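Local coordinates for oxidoreductase protein (Agrobacterium radiobacter, PDB 5UI9) that probably catalyses NAD-dependent oxidation or reduction of a small hydroxylated substrate, as a member of the GFO/IDH/MocA oxidoreductase family, at residues S154-F162 with L236-T244; F174-L184 with S226-T234. All coordinates share one frame; numbering follows the deposited sequence.

Both contacts lie in the C-terminal domain of the GFO/IDH/MocA fold. From the N terminus, strand 148-156 brings in residues 154-162, and the loop opened there is closed when 236-244 packs on it (interaction 1). Inside that loop, helix 175-191 packs on strand 225-231 in interaction 2, so 174-184 with 226-234 is nested within interaction 1 and the two do not cross. Strands 148-156 and 225-231 are neighbours in the mixed sheet, and the contacts touch directly: Ser154 OG lies 2.6 Å from Asp229 OD2, a probable hydrogen bond, and Val161 packs on Tyr232. Interaction 2 holds ligand-binding residues; interaction 1 joins the loop before strand 245-250 to the strand beside them.

Interaction 1 of 2, residues S154-F162 with L236-T244; sequences SFRSGFDVF and LGTEPFPET
Glu239 reaches across to the turn at Ser157 with its carboxylate, and both oxygens are used. Glu239 OE2 takes a bond from Ser157 OG at 2.6 Å, the hydroxyl standing well out of the carboxylate plane, and a second from the backbone N of Phe241 on the anti side. Glu239 OE1 accepts from Gly158 N at 2.9 Å on the syn side (N-H...O angle 147°), and a water also donates to it. A bend at chi2 (47°) folds the glutamate chain back so that its carboxylate can serve both segments. Ser157 OG is itself an acceptor for Phe159 N at 3.0 Å, which makes an ST turn.

Beside these hydrogen bonds, the rings of Phe159 and Phe241 stack face to face, centroids 4.1 Å apart and planes at 13°; Pro242 CB lies over the other face of Phe241. Phe155, near the end of its strand, presents its edge to Thr244 OG1 and to Pro242 O, which lies 3.4 Å from Phe155 CE2. Another water bridges Arg156 N and Glu243 O. The guanidinium of Arg156 turns to Asp229 and to Asp249 of the second subunit.

Strand 148-156 thus leads into a turn overlaid by the loop that enters strand 245-250, its neighbour in the mixed sheet, while Phe155 and Thr244 also rest on helix 175-191.

Interaction 2 of 2, residues F174-L184 with S226-T234; sequences FIIEDLGIHTL and SIVDVSYAT. With 8A1 ((2S)-2,3-dihydroxy-2-methylpropanoic acid), chain D.
Val230 on strand 226-231 and Tyr232 just past its end pack against helix 175-184 in the GFO/IDH/MocA C-terminal domain, where helix and strand run roughly antiparallel (142°) with axes 8.8 Å apart.

The apolar contacts come first. Val230 CG1 is pressed tightly against Leu179 CD1 at 3.4 Å, while its CG2 faces Ile175. Farther along the helix, Thr183 CG2 lies 3.6 Å from Val228 CG1, the two side chains passing in opposite directions, and the Leu184 side chain lies across that of Val228, CD2 against CG2. Ile175, with CG1 anti to its backbone N, sends CD1 against the Tyr232 backbone and ring.

Among the aromatics, the planes of Phe174 and Tyr232 are nearly parallel (14°) but displaced, with little of one ring above the other; Phe174 CZ touches Tyr232 CD2.

The polar contacts run through the bound dihydroxy acid, for no hydrogen bond joins the segments directly. Asp178 takes one ligand hydroxyl on each carboxylate oxygen, and Lys98 forms a salt bridge to OD1. His182, backed by Glu125 at ND1, donates nearly straight (167°) from NE2 to ligand O in its ring plane. Ligand O1 joins helix to strand: it donates to Asp178 OD2 and accepts from Tyr232 OH, each at 2.6 Å.

Interaction 1 of 2, residues S154-F162 with L236-T244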
# COMPACT_ATOMS: atom_id res chain seq x y z
N SER A 154 -6.63 -4.04 -1.59
CA SER A 154 -7.14 -2.96 -0.74
C SER A 154 -8.67 -2.99 -0.66
O SER A 154 -9.34 -3.04 -1.67
CB SER A 154 -6.67 -1.61 -1.31
OG SER A 154 -7.03 -0.54 -0.46
N PHE A 155 -9.19 -2.96 0.57
CA PHE A 155 -10.63 -2.87 0.81
C PHE A 155 -10.79 -1.78 1.86
O PHE A 155 -10.59 -2.04 3.06
CB PHE A 155 -11.17 -4.22 1.30
CG PHE A 155 -12.68 -4.28 1.45
CD1 PHE A 155 -13.32 -3.71 2.55
CD2 PHE A 155 -13.46 -4.96 0.52
CE1 PHE A 155 -14.70 -3.78 2.69
CE2 PHE A 155 -14.83 -5.04 0.66
CZ PHE A 155 -15.45 -4.45 1.75
N ARG A 156 -11.10 -0.57 1.41
CA ARG A 156 -11.24 0.59 2.29
C ARG A 156 -12.64 1.15 2.09
O ARG A 156 -12.99 1.53 0.97
CB ARG A 156 -10.18 1.65 1.99
CG ARG A 156 -8.75 1.12 1.93
CD ARG A 156 -7.73 2.25 1.97
NE ARG A 156 -7.57 2.76 3.34
CZ ARG A 156 -6.90 2.15 4.32
NH1 ARG A 156 -6.29 0.98 4.12
NH2 ARG A 156 -6.84 2.71 5.52
N SER A 157 -13.41 1.17 3.16
CA SER A 157 -14.85 1.41 3.12
C SER A 157 -15.30 2.21 4.33
O SER A 157 -14.64 2.20 5.37
CB SER A 157 -15.59 0.07 3.11
OG SER A 157 -16.99 0.27 3.07
N GLY A 158 -16.41 2.92 4.16
CA GLY A 158 -17.14 3.55 5.27
C GLY A 158 -18.56 3.01 5.38
O GLY A 158 -19.42 3.66 5.97
N PHE A 159 -18.81 1.81 4.84
CA PHE A 159 -20.15 1.23 4.77
C PHE A 159 -20.58 0.75 6.16
O PHE A 159 -19.78 0.20 6.91
CB PHE A 159 -20.16 0.04 3.79
CG PHE A 159 -21.51 -0.60 3.60
CD1 PHE A 159 -22.50 0.06 2.87
CD2 PHE A 159 -21.79 -1.85 4.13
CE1 PHE A 159 -23.75 -0.53 2.69
CE2 PHE A 159 -23.03 -2.44 3.95
CZ PHE A 159 -24.01 -1.79 3.23
N ASP A 160 -21.86 0.96 6.48
CA ASP A 160 -22.43 0.54 7.75
C ASP A 160 -22.76 -0.97 7.71
O ASP A 160 -23.93 -1.35 7.59
CB ASP A 160 -23.67 1.41 8.07
CG ASP A 160 -24.30 1.09 9.43
OD1 ASP A 160 -23.69 0.38 10.26
OD2 ASP A 160 -25.42 1.57 9.67
N VAL A 161 -21.72 -1.80 7.81
CA VAL A 161 -21.88 -3.26 7.97
C VAL A 161 -22.52 -3.66 9.30
O VAL A 161 -23.02 -4.77 9.42
CB VAL A 161 -20.54 -4.05 7.91
CG1 VAL A 161 -20.07 -4.23 6.48
CG2 VAL A 161 -19.45 -3.41 8.79
N PHE A 162 -22.47 -2.76 10.28
CA PHE A 162 -22.95 -3.03 11.63
C PHE A 162 -24.48 -3.12 11.71
O PHE A 162 -24.99 -3.76 12.63
CB PHE A 162 -22.42 -1.97 12.61
CG PHE A 162 -20.93 -1.76 12.52
CD1 PHE A 162 -20.05 -2.72 12.97
CD2 PHE A 162 -20.42 -0.60 11.94
CE1 PHE A 162 -18.68 -2.54 12.87
CE2 PHE A 162 -19.05 -0.41 11.84
CZ PHE A 162 -18.17 -1.38 12.31
N LEU A 236 -15.05 8.08 1.78
CA LEU A 236 -14.81 8.49 0.40
C LEU A 236 -16.07 9.10 -0.20
O LEU A 236 -17.18 8.79 0.23
CB LEU A 236 -14.38 7.28 -0.43
CG LEU A 236 -13.00 6.71 -0.09
CD1 LEU A 236 -12.91 5.25 -0.52
CD2 LEU A 236 -11.90 7.53 -0.75
N GLY A 237 -15.89 9.94 -1.21
CA GLY A 237 -17.02 10.58 -1.91
C GLY A 237 -17.98 9.55 -2.51
O GLY A 237 -19.20 9.71 -2.44
N THR A 238 -17.42 8.50 -3.11
CA THR A 238 -18.21 7.37 -3.58
C THR A 238 -17.85 6.17 -2.73
O THR A 238 -16.68 5.78 -2.68
CB THR A 238 -17.90 7.04 -5.05
OG1 THR A 238 -18.17 8.20 -5.85
CG2 THR A 238 -18.75 5.85 -5.55
N GLU A 239 -18.85 5.59 -2.06
CA GLU A 239 -18.66 4.41 -1.22
C GLU A 239 -18.32 3.19 -2.09
O GLU A 239 -19.17 2.74 -2.86
CB GLU A 239 -19.92 4.14 -0.38
CG GLU A 239 -19.90 2.88 0.48
CD GLU A 239 -18.62 2.72 1.28
OE1 GLU A 239 -18.28 3.63 2.06
OE2 GLU A 239 -17.93 1.68 1.11
N PRO A 240 -17.09 2.65 -1.97
CA PRO A 240 -16.73 1.52 -2.83
C PRO A 240 -17.23 0.12 -2.42
O PRO A 240 -17.00 -0.82 -3.17
CB PRO A 240 -15.20 1.54 -2.79
CG PRO A 240 -14.91 2.02 -1.43
CD PRO A 240 -15.94 3.08 -1.15
N PHE A 241 -17.88 -0.03 -1.26
CA PHE A 241 -18.30 -1.36 -0.76
C PHE A 241 -19.07 -2.13 -1.84
O PHE A 241 -19.98 -1.56 -2.45
CB PHE A 241 -19.17 -1.21 0.51
CG PHE A 241 -19.67 -2.52 1.07
CD1 PHE A 241 -20.87 -3.08 0.63
CD2 PHE A 241 -18.95 -3.20 2.06
CE1 PHE A 241 -21.34 -4.28 1.14
CE2 PHE A 241 -19.40 -4.40 2.57
CZ PHE A 241 -20.60 -4.95 2.12
N PRO A 242 -18.75 -3.41 -2.11
CA PRO A 242 -17.74 -4.23 -1.43
C PRO A 242 -16.57 -4.56 -2.36
O PRO A 242 -16.13 -5.72 -2.45
CB PRO A 242 -18.54 -5.50 -1.13
CG PRO A 242 -19.39 -5.66 -2.35
CD PRO A 242 -19.65 -4.27 -2.90
N GLU A 243 -16.07 -3.55 -3.06
CA GLU A 243 -15.01 -3.74 -4.04
C GLU A 243 -13.64 -3.81 -3.38
O GLU A 243 -13.31 -2.97 -2.54
CB GLU A 243 -14.99 -2.60 -5.05
CG GLU A 243 -16.24 -2.50 -5.89
CD GLU A 243 -16.32 -1.18 -6.63
OE1 GLU A 243 -17.37 -0.51 -6.57
OE2 GLU A 243 -15.32 -0.79 -7.26
N THR A 244 -12.86 -4.81 -3.79
CA THR A 244 -11.44 -4.90 -3.46
C THR A 244 -10.63 -4.38 -4.66
O THR A 244 -10.76 -4.90 -5.77
CB THR A 244 -11.04 -6.36 -3.15
OG1 THR A 244 -11.82 -6.86 -2.05
CG2 THR A 244 -9.55 -6.45 -2.80
O HOH W 1 -11.90 -0.58 -1.67
O HOH W 2 -20.21 5.16 3.18

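Interaction 2 of 2, residues F174-L184 with S226-T234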
# COMPACT_ATOMS: atom_id res chain seq x y z
N PHE A 174 -12.16 -7.57 15.18
CA PHE A 174 -13.14 -7.19 14.15
C PHE A 174 -12.56 -7.39 12.74
O PHE A 174 -12.69 -8.48 12.20
CB PHE A 174 -13.69 -5.76 14.41
CG PHE A 174 -14.46 -5.15 13.25
CD1 PHE A 174 -15.31 -5.92 12.44
CD2 PHE A 174 -14.37 -3.78 12.99
CE1 PHE A 174 -16.01 -5.34 11.39
CE2 PHE A 174 -15.07 -3.20 11.94
CZ PHE A 174 -15.89 -3.98 11.13
N ILE A 175 -11.89 -6.38 12.17
CA ILE A 175 -11.75 -6.33 10.71
C ILE A 175 -10.87 -7.43 10.07
O ILE A 175 -11.21 -7.89 8.99
CB ILE A 175 -11.33 -4.93 10.21
CG1 ILE A 175 -11.64 -4.77 8.71
CG2 ILE A 175 -9.85 -4.65 10.49
CD1 ILE A 175 -11.54 -3.35 8.22
N ILE A 176 -9.79 -7.86 10.72
CA ILE A 176 -8.95 -8.92 10.12
C ILE A 176 -9.73 -10.25 10.07
O ILE A 176 -9.76 -10.92 9.02
CB ILE A 176 -7.59 -9.12 10.83
CG1 ILE A 176 -6.81 -7.80 10.91
CG2 ILE A 176 -6.76 -10.17 10.10
CD1 ILE A 176 -5.46 -7.91 11.59
N GLU A 177 -10.35 -10.61 11.19
CA GLU A 177 -11.20 -11.79 11.29
C GLU A 177 -12.42 -11.74 10.36
O GLU A 177 -12.78 -12.74 9.75
CB GLU A 177 -11.68 -11.97 12.74
CG GLU A 177 -12.53 -13.21 12.99
CD GLU A 177 -13.05 -13.32 14.41
OE1 GLU A 177 -13.82 -14.26 14.67
OE2 GLU A 177 -12.71 -12.47 15.27
N ASP A 178 -13.06 -10.58 10.25
CA ASP A 178 -14.29 -10.46 9.47
C ASP A 178 -14.04 -10.29 7.97
O ASP A 178 -14.70 -10.92 7.14
CB ASP A 178 -15.13 -9.29 9.97
CG ASP A 178 -16.35 -9.05 9.10
OD1 ASP A 178 -17.10 -10.02 8.86
OD2 ASP A 178 -16.55 -7.90 8.65
N LEU A 179 -13.11 -9.39 7.64
CA LEU A 179 -12.96 -8.89 6.28
C LEU A 179 -11.58 -9.17 5.71
O LEU A 179 -11.46 -9.64 4.57
CB LEU A 179 -13.30 -7.39 6.27
CG LEU A 179 -13.18 -6.56 4.99
CD1 LEU A 179 -11.74 -6.12 4.73
CD2 LEU A 179 -13.78 -7.27 3.79
N GLY A 180 -10.53 -8.87 6.49
CA GLY A 180 -9.15 -9.18 6.13
C GLY A 180 -8.95 -10.63 5.73
O GLY A 180 -8.14 -10.94 4.86
N ILE A 181 -9.69 -11.52 6.39
CA ILE A 181 -9.73 -12.93 6.03
C ILE A 181 -10.00 -13.14 4.53
O ILE A 181 -9.36 -13.98 3.90
CB ILE A 181 -10.74 -13.69 6.93
CG1 ILE A 181 -10.51 -15.20 6.90
CG2 ILE A 181 -12.19 -13.35 6.58
CD1 ILE A 181 -11.10 -15.89 8.11
N HIS A 182 -10.91 -12.34 3.95
CA HIS A 182 -11.16 -12.36 2.52
C HIS A 182 -9.99 -11.80 1.73
O HIS A 182 -9.55 -12.40 0.74
CB HIS A 182 -12.38 -11.50 2.14
CG HIS A 182 -13.68 -11.98 2.70
ND1 HIS A 182 -14.20 -13.23 2.44
CD2 HIS A 182 -14.60 -11.34 3.46
CE1 HIS A 182 -15.38 -13.34 3.03
NE2 HIS A 182 -15.64 -12.22 3.67
N THR A 183 -9.50 -10.62 2.13
CA THR A 183 -8.46 -9.92 1.38
C THR A 183 -7.15 -10.72 1.37
O THR A 183 -6.44 -10.75 0.36
CB THR A 183 -8.20 -8.52 1.96
OG1 THR A 183 -9.42 -7.95 2.44
CG2 THR A 183 -7.61 -7.61 0.90
N LEU A 184 -6.83 -11.32 2.50
CA LEU A 184 -5.69 -12.23 2.63
C LEU A 184 -5.84 -13.49 1.77
O LEU A 184 -4.86 -13.99 1.21
CB LEU A 184 -5.48 -12.64 4.10
CG LEU A 184 -5.00 -11.51 5.02
CD1 LEU A 184 -5.21 -11.89 6.48
CD2 LEU A 184 -3.54 -11.17 4.74
N SER A 226 3.62 -8.21 -1.15
CA SER A 226 2.33 -7.54 -1.27
C SER A 226 1.91 -6.78 -0.00
O SER A 226 2.42 -7.03 1.09
CB SER A 226 1.24 -8.51 -1.73
OG SER A 226 0.72 -9.26 -0.65
N ILE A 227 1.01 -5.82 -0.22
CA ILE A 227 0.33 -5.09 0.84
C ILE A 227 -1.14 -5.48 0.83
O ILE A 227 -1.80 -5.44 -0.21
CB ILE A 227 0.44 -3.56 0.61
CG1 ILE A 227 1.90 -3.10 0.67
CG2 ILE A 227 -0.42 -2.78 1.61
CD1 ILE A 227 2.58 -3.31 2.01
N VAL A 228 -1.65 -5.86 2.00
CA VAL A 228 -3.08 -6.00 2.23
C VAL A 228 -3.48 -4.90 3.20
O VAL A 228 -3.03 -4.90 4.36
CB VAL A 228 -3.44 -7.38 2.80
CG1 VAL A 228 -4.91 -7.44 3.21
CG2 VAL A 228 -3.13 -8.45 1.77
N ASP A 229 -4.29 -3.96 2.73
CA ASP A 229 -4.73 -2.86 3.57
C ASP A 229 -6.26 -2.82 3.60
O ASP A 229 -6.91 -2.77 2.56
CB ASP A 229 -4.10 -1.53 3.14
CG ASP A 229 -4.52 -1.09 1.75
OD1 ASP A 229 -3.89 -1.50 0.76
OD2 ASP A 229 -5.46 -0.27 1.65
N VAL A 230 -6.81 -2.89 4.81
CA VAL A 230 -8.25 -2.93 5.01
C VAL A 230 -8.66 -1.88 6.04
O VAL A 230 -7.91 -1.56 6.97
CB VAL A 230 -8.75 -4.34 5.42
CG1 VAL A 230 -8.45 -5.34 4.31
CG2 VAL A 230 -8.16 -4.82 6.74
N SER A 231 -9.86 -1.33 5.84
CA SER A 231 -10.41 -0.30 6.70
C SER A 231 -11.93 -0.25 6.57
O SER A 231 -12.44 -0.30 5.45
CB SER A 231 -9.83 1.07 6.33
OG SER A 231 -10.47 2.13 7.04
N TYR A 232 -12.62 -0.16 7.70
CA TYR A 232 -14.05 0.21 7.75
C TYR A 232 -14.27 1.63 8.32
O TYR A 232 -15.39 1.98 8.72
CB TYR A 232 -14.85 -0.84 8.53
CG TYR A 232 -15.46 -1.93 7.66
CD1 TYR A 232 -16.34 -1.60 6.61
CD2 TYR A 232 -15.18 -3.28 7.88
CE1 TYR A 232 -16.91 -2.59 5.82
CE2 TYR A 232 -15.75 -4.26 7.08
CZ TYR A 232 -16.61 -3.91 6.06
OH TYR A 232 -17.17 -4.88 5.27
N ALA A 233 -13.22 2.45 8.33
CA ALA A 233 -13.30 3.85 8.78
C ALA A 233 -12.85 4.85 7.69
O ALA A 233 -12.41 5.95 8.01
CB ALA A 233 -12.49 4.03 10.05
N THR A 234 -12.98 4.45 6.43
CA THR A 234 -12.53 5.25 5.30
C THR A 234 -13.74 5.97 4.68
O THR A 234 -14.70 5.31 4.26
CB THR A 234 -11.81 4.36 4.27
OG1 THR A 234 -10.64 3.79 4.88
CG2 THR A 234 -11.39 5.15 3.04
OXT 8A1 D . -18.71 -10.18 3.33
C 8A1 D . -18.35 -10.34 4.52
O 8A1 D . -17.82 -11.40 4.92
CA 8A1 D . -18.53 -9.22 5.50
CB 8A1 D . -17.21 -8.44 5.53
O1 8A1 D . -17.32 -7.23 6.29
O2 8A1 D . -18.83 -9.75 6.80
C3 8A1 D . -19.71 -8.33 5.08